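Local atomic coordinates of hydrolase, isochorismatase family (Pseudomonas putida, PDB entry 4L07), a protein that probably hydrolyses the amide of maleamate to maleate and ammonia, as a maleamate amidase of the isochorismatase family. Residues A23-D28 against A119-G124; C149-V154 against Y184-K189. All blocks are in the same frame, centred on the assembly; numbering follows the deposited sequence.

Contact 1: A23-D28 against A119-G124; sequences AIIVVD and ASSFFG
Val27 and Ser121 mark the nearest backbone approach, their CA atoms 7.0 Å apart, where the central strand 22-27 of the parallel, Rossmann-like isochorismatase sheet faces the irregular loop after strand 112-116. No hydrogen bond joins the two segments; with 162 Å² buried, they meet through side chains alone. Ser121 and Ile25 contribute the largest shares. Ser121 OG stands anti to its own carbonyl carbon (chi1 -65°) and is set across the fork of Val27, 3.6 Å from Val27 CG2 and 3.7 Å from Val27 CG1. The hydroxyl thus lies against two methyls, and its polar needs are met elsewhere: it hydrogen-bonds to Thr153 OG1 of helix 146-159 and, weakly, to Thr68 OG1. Two residues earlier on the strand, Ile25 extends CD1 to the far end of the Phe122 ring, crossing that side chain at about a right angle, with Ile25 CD1 4.2 Å from Phe122 CZ. At the strand's C-terminal end Asp28 forms a salt bridge with Lys116 and packs on Cys149, an arrangement consistent with the Asp-Lys-Cys triad of this family. Here the loop illustrates how irregular backbone can be locally ordered: an ST turn holds it, with Ser120 OG, itself bonded to Asp156, accepting from Phe122 N at 3.0 Å.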
loop_
_atom_site.group_PDB
_atom_site.type_symbol
_atom_site.label_atom_id
_atom_site.label_comp_id
_atom_site.label_asym_id
_atom_site.label_seq_id
_atom_site.Cartn_x
_atom_site.Cartn_y
_atom_site.Cartn_z
ATOM N N ALA A 23 -7.241 -15.954 -11.962
ATOM C CA ALA A 23 -7.866 -15.974 -10.649
ATOM C C ALA A 23 -9.183 -15.212 -10.711
ATOM O O ALA A 23 -9.328 -14.252 -11.486
ATOM C CB ALA A 23 -6.941 -15.375 -9.596
ATOM N N ILE A 24 -10.150 -15.661 -9.917
ATOM C CA ILE A 24 -11.469 -15.042 -9.876
ATOM C C ILE A 24 -11.588 -14.230 -8.586
ATOM O O ILE A 24 -11.340 -14.749 -7.492
ATOM C CB ILE A 24 -12.601 -16.109 -9.923
ATOM C CG1 ILE A 24 -12.297 -17.235 -10.939
ATOM C CG2 ILE A 24 -13.980 -15.468 -10.113
ATOM C CD1 ILE A 24 -12.099 -16.821 -12.390
ATOM N N ILE A 25 -11.965 -12.962 -8.717
ATOM C CA ILE A 25 -12.249 -12.120 -7.555
ATOM C C ILE A 25 -13.742 -11.812 -7.535
ATOM O O ILE A 25 -14.270 -11.224 -8.477
ATOM C CB ILE A 25 -11.444 -10.800 -7.576
ATOM C CG1 ILE A 25 -9.953 -11.076 -7.816
ATOM C CG2 ILE A 25 -11.698 -10.009 -6.294
ATOM C CD1 ILE A 25 -9.160 -9.856 -8.246
ATOM N N VAL A 26 -14.413 -12.228 -6.468
ATOM C CA VAL A 26 -15.849 -11.984 -6.303
ATOM C C VAL A 26 -16.027 -10.872 -5.274
ATOM O O VAL A 26 -15.865 -11.079 -4.073
ATOM C CB VAL A 26 -16.591 -13.262 -5.867
ATOM C CG1 VAL A 26 -18.101 -13.033 -5.836
ATOM C CG2 VAL A 26 -16.252 -14.399 -6.810
ATOM N N VAL A 27 -16.342 -9.679 -5.767
ATOM C CA VAL A 27 -16.375 -8.479 -4.933
ATOM C C VAL A 27 -17.721 -8.253 -4.245
ATOM O O VAL A 27 -18.713 -7.914 -4.899
ATOM C CB VAL A 27 -16.012 -7.217 -5.756
ATOM C CG1 VAL A 27 -15.980 -5.984 -4.867
ATOM C CG2 VAL A 27 -14.680 -7.407 -6.463
ATOM N N ASP A 28 -17.742 -8.448 -2.926
ATOM C CA ASP A 28 -18.852 -8.016 -2.066
ATOM C C ASP A 28 -20.234 -8.539 -2.471
ATOM O O ASP A 28 -21.225 -7.803 -2.378
ATOM C CB ASP A 28 -18.899 -6.481 -1.961
ATOM C CG ASP A 28 -17.632 -5.890 -1.363
ATOM O OD1 ASP A 28 -16.828 -6.646 -0.771
ATOM O OD2 ASP A 28 -17.449 -4.654 -1.469
ATOM N N ALA A 119 -13.709 0.603 -0.725
ATOM C CA ALA A 119 -14.269 0.138 -2.002
ATOM C C ALA A 119 -13.398 -0.921 -2.694
ATOM O O ALA A 119 -13.875 -2.006 -3.023
ATOM C CB ALA A 119 -14.528 1.324 -2.933
ATOM N N SER A 120 -12.120 -0.619 -2.901
ATOM C CA SER A 120 -11.231 -1.532 -3.615
ATOM C C SER A 120 -10.896 -2.780 -2.805
ATOM O O SER A 120 -10.565 -2.693 -1.624
ATOM C CB SER A 120 -9.925 -0.841 -3.979
ATOM O OG SER A 120 -9.005 -1.807 -4.466
ATOM N N SER A 121 -10.937 -3.932 -3.465
ATOM C CA SER A 121 -10.609 -5.199 -2.822
ATOM C C SER A 121 -9.127 -5.288 -2.468
ATOM O O SER A 121 -8.733 -6.136 -1.675
ATOM C CB SER A 121 -11.013 -6.363 -3.717
ATOM O OG SER A 121 -12.422 -6.374 -3.866
ATOM N N PHE A 122 -8.320 -4.406 -3.060
ATOM C CA PHE A 122 -6.867 -4.396 -2.835
ATOM C C PHE A 122 -6.448 -3.427 -1.745
ATOM O O PHE A 122 -5.375 -3.583 -1.153
ATOM C CB PHE A 122 -6.118 -4.017 -4.117
ATOM C CG PHE A 122 -6.181 -5.057 -5.194
ATOM C CD1 PHE A 122 -7.276 -5.120 -6.058
ATOM C CD2 PHE A 122 -5.140 -5.967 -5.362
ATOM C CE1 PHE A 122 -7.333 -6.078 -7.060
ATOM C CE2 PHE A 122 -5.190 -6.926 -6.365
ATOM C CZ PHE A 122 -6.292 -6.982 -7.213
ATOM N N PHE A 123 -7.272 -2.419 -1.486
ATOM C CA PHE A 123 -6.876 -1.372 -0.553
ATOM C C PHE A 123 -6.925 -1.812 0.907
ATOM O O PHE A 123 -7.985 -2.156 1.428
ATOM C CB PHE A 123 -7.674 -0.071 -0.744
ATOM C CG PHE A 123 -7.116 1.067 0.062
ATOM C CD1 PHE A 123 -6.247 1.984 -0.521
ATOM C CD2 PHE A 123 -7.386 1.170 1.428
ATOM C CE1 PHE A 123 -5.693 3.007 0.232
ATOM C CE2 PHE A 123 -6.828 2.186 2.189
ATOM C CZ PHE A 123 -5.986 3.112 1.585
ATOM N N GLY A 124 -5.764 -1.775 1.561
ATOM C CA GLY A 124 -5.673 -2.139 2.970
ATOM C C GLY A 124 -6.001 -3.603 3.207
ATOM O O GLY A 124 -6.548 -3.946 4.250
#

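Contact 2: C149-V154 against Y184-K189. With SO4 (sulfate ion), chain C; SO4 (sulfate ion), chain E.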
loop_
_atom_site.group_PDB
_atom_site.type_symbol
_atom_site.label_atom_id
_atom_site.label_comp_id
_atom_site.label_asym_id
_atom_site.label_seq_id
_atom_site.Cartn_x
_atom_site.Cartn_y
_atom_site.Cartn_z
ATOM N N CYS A 149 -17.483 -0.749 -5.617
ATOM C CA CYS A 149 -16.445 -1.720 -5.267
ATOM C C CYS A 149 -15.830 -2.451 -6.468
ATOM O O CYS A 149 -14.624 -2.699 -6.488
ATOM C CB CYS A 149 -16.979 -2.714 -4.242
ATOM N N VAL A 150 -16.643 -2.779 -7.475
ATOM C CA VAL A 150 -16.138 -3.488 -8.659
ATOM C C VAL A 150 -15.159 -2.616 -9.437
ATOM O O VAL A 150 -14.011 -3.026 -9.665
ATOM C CB VAL A 150 -17.272 -3.983 -9.585
ATOM C CG1 VAL A 150 -16.704 -4.569 -10.881
ATOM C CG2 VAL A 150 -18.105 -5.032 -8.871
ATOM N N ARG A 151 -15.593 -1.411 -9.812
ATOM C CA ARG A 151 -14.726 -0.499 -10.566
ATOM C C ARG A 151 -13.442 -0.198 -9.798
ATOM O O ARG A 151 -12.357 -0.175 -10.380
ATOM C CB ARG A 151 -15.443 0.808 -10.912
ATOM C CG ARG A 151 -14.598 1.730 -11.794
ATOM C CD ARG A 151 -14.696 3.161 -11.306
ATOM N NE ARG A 151 -13.802 4.078 -12.035
ATOM C CZ ARG A 151 -14.161 4.735 -13.130
ATOM N NH1 ARG A 151 -13.313 5.557 -13.736
ATOM N NH2 ARG A 151 -15.383 4.572 -13.616
ATOM N N ALA A 152 -13.569 0.037 -8.493
ATOM C CA ALA A 152 -12.400 0.325 -7.650
ATOM C C ALA A 152 -11.411 -0.840 -7.635
ATOM O O ALA A 152 -10.180 -0.642 -7.670
ATOM C CB ALA A 152 -12.839 0.685 -6.232
ATOM N N THR A 153 -11.950 -2.057 -7.585
ATOM C CA THR A 153 -11.144 -3.283 -7.572
ATOM C C THR A 153 -10.428 -3.458 -8.907
ATOM O O THR A 153 -9.256 -3.858 -8.948
ATOM C CB THR A 153 -12.033 -4.509 -7.253
ATOM O OG1 THR A 153 -12.554 -4.365 -5.928
ATOM C CG2 THR A 153 -11.257 -5.829 -7.346
ATOM N N VAL A 154 -11.135 -3.133 -9.987
ATOM C CA VAL A 154 -10.598 -3.244 -11.340
ATOM C C VAL A 154 -9.427 -2.290 -11.545
ATOM O O VAL A 154 -8.375 -2.705 -12.028
ATOM C CB VAL A 154 -11.697 -3.021 -12.403
ATOM C CG1 VAL A 154 -11.101 -2.748 -13.786
ATOM C CG2 VAL A 154 -12.604 -4.240 -12.448
ATOM N N TYR A 184 -17.910 1.491 -19.354
ATOM C CA TYR A 184 -17.270 2.263 -20.419
ATOM C C TYR A 184 -15.838 2.634 -20.032
ATOM O O TYR A 184 -14.895 2.369 -20.790
ATOM C CB TYR A 184 -18.076 3.519 -20.768
ATOM C CG TYR A 184 -17.376 4.391 -21.794
ATOM C CD1 TYR A 184 -17.387 4.049 -23.147
ATOM C CD2 TYR A 184 -16.685 5.545 -21.410
ATOM C CE1 TYR A 184 -16.741 4.833 -24.092
ATOM C CE2 TYR A 184 -16.036 6.337 -22.349
ATOM C CZ TYR A 184 -16.073 5.977 -23.688
ATOM O OH TYR A 184 -15.438 6.746 -24.632
ATOM N N ASP A 185 -15.678 3.235 -18.854
ATOM C CA ASP A 185 -14.349 3.628 -18.379
ATOM C C ASP A 185 -13.394 2.442 -18.290
ATOM O O ASP A 185 -12.216 2.563 -18.636
ATOM C CB ASP A 185 -14.426 4.322 -17.018
ATOM C CG ASP A 185 -15.038 5.718 -17.084
ATOM O OD1 ASP A 185 -15.249 6.286 -18.189
ATOM O OD2 ASP A 185 -15.301 6.253 -15.993
ATOM N N ILE A 186 -13.898 1.310 -17.795
ATOM C CA ILE A 186 -13.097 0.093 -17.696
ATOM C C ILE A 186 -12.625 -0.366 -19.083
ATOM O O ILE A 186 -11.428 -0.532 -19.302
ATOM C CB ILE A 186 -13.839 -1.034 -16.938
ATOM C CG1 ILE A 186 -13.980 -0.661 -15.456
ATOM C CG2 ILE A 186 -13.100 -2.360 -17.084
ATOM C CD1 ILE A 186 -15.059 -1.440 -14.719
ATOM N N GLN A 187 -13.561 -0.526 -20.018
ATOM C CA GLN A 187 -13.232 -0.947 -21.389
ATOM C C GLN A 187 -12.194 -0.031 -22.056
ATOM O O GLN A 187 -11.305 -0.498 -22.771
ATOM C CB GLN A 187 -14.505 -1.046 -22.244
ATOM C CG GLN A 187 -14.282 -1.491 -23.693
ATOM C CD GLN A 187 -13.575 -2.831 -23.822
ATOM O OE1 GLN A 187 -13.800 -3.751 -23.035
ATOM N NE2 GLN A 187 -12.719 -2.951 -24.840
ATOM N N GLN A 188 -12.299 1.269 -21.796
ATOM C CA GLN A 188 -11.370 2.225 -22.380
ATOM C C GLN A 188 -9.990 2.186 -21.727
ATOM O O GLN A 188 -8.973 2.193 -22.428
ATOM C CB GLN A 188 -11.945 3.648 -22.326
ATOM C CG GLN A 188 -13.157 3.862 -23.233
ATOM C CD GLN A 188 -12.888 3.468 -24.679
ATOM O OE1 GLN A 188 -13.719 2.824 -25.322
ATOM N NE2 GLN A 188 -11.719 3.832 -25.189
ATOM N N LYS A 189 -9.957 2.111 -20.396
ATOM C CA LYS A 189 -8.728 2.422 -19.651
ATOM C C LYS A 189 -8.111 1.300 -18.824
ATOM O O LYS A 189 -6.904 1.325 -18.561
ATOM C CB LYS A 189 -8.955 3.627 -18.729
ATOM C CG LYS A 189 -9.477 4.869 -19.435
ATOM C CD LYS A 189 -9.499 6.067 -18.495
ATOM C CE LYS A 189 -10.112 7.287 -19.175
ATOM N NZ LYS A 189 -10.262 8.432 -18.233
HETATM S S SO4 C . -20.631 -0.112 -3.416
HETATM O O1 SO4 C . -22.078 -0.386 -3.211
HETATM O O2 SO4 C . -20.109 -0.894 -4.543
HETATM O O3 SO4 C . -20.447 1.325 -3.714
HETATM O O4 SO4 C . -19.858 -0.440 -2.185
HETATM S S SO4 E . -6.573 9.839 -17.361
HETATM O O1 SO4 E . -7.098 10.671 -16.259
HETATM O O2 SO4 E . -7.435 8.659 -17.556
HETATM O O3 SO4 E . -6.542 10.632 -18.613
HETATM O O4 SO4 E . -5.186 9.432 -17.045
#
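Arg151 meets Asp185 end-on, with NH1 and NH2 both directed at one oxygen: Arg151 NH2 lies 2.9 Å and Arg151 NH1 3.1 Å from Asp185 OD2. That oxygen sits in the guanidinium plane and receives NH2 on its anti lone pair, while the carboxylate is turned 89° from the guanidinium. The arginine reaches it through a bend at chi2 (-137°), and Ser182 OG also bonds NH2. Replacing Arg151 by an alanine removes both guanidinium nitrogens, which would probably leave the Asp185 carboxylate without this charged mate and Ile186 CD1 without the methylene it lies against, Arg151 CG. Beside the salt bridge, Val154 CG1 rests 3.9 Å from Ile186 CG2. Farther out, Cys149 N donates almost straight to O2 of a sulfate, probably from the crystallisation liquor, at 2.8 Å, consistent with an oxyanion hole near this helix start; Lys189 NZ binds a second sulfate, held also by Cys149 N of the second subunit. The axes of segments 149-154 and 184-189 approach to 10.9 Å, almost parallel, as in successive beta-alpha units: helices 146-159 and 176-189 lie side by side over the sheet, Val154 on Val141 and Val164, Ile186 on Val166.

In the fold
After helix 3-9 the chain lays down the central strand 22-27, then passes through strands 65-70 and 112-116 before contact 1 closes this 90-residue excursion. Strand 138-144 follows on the other side of the first strand, and contact 2 then opens and closes around strand 163-172, 29 residues between its segments. The contacts are therefore in series, neither nested nor crossed, yet they meet in space through the first turns of helix 146-159, where Cys149 CB also packs against Val27 and Ala119. Helix 146-159 is thus tied to both the first strand and helix 176-189, and both contacts border the second subunit.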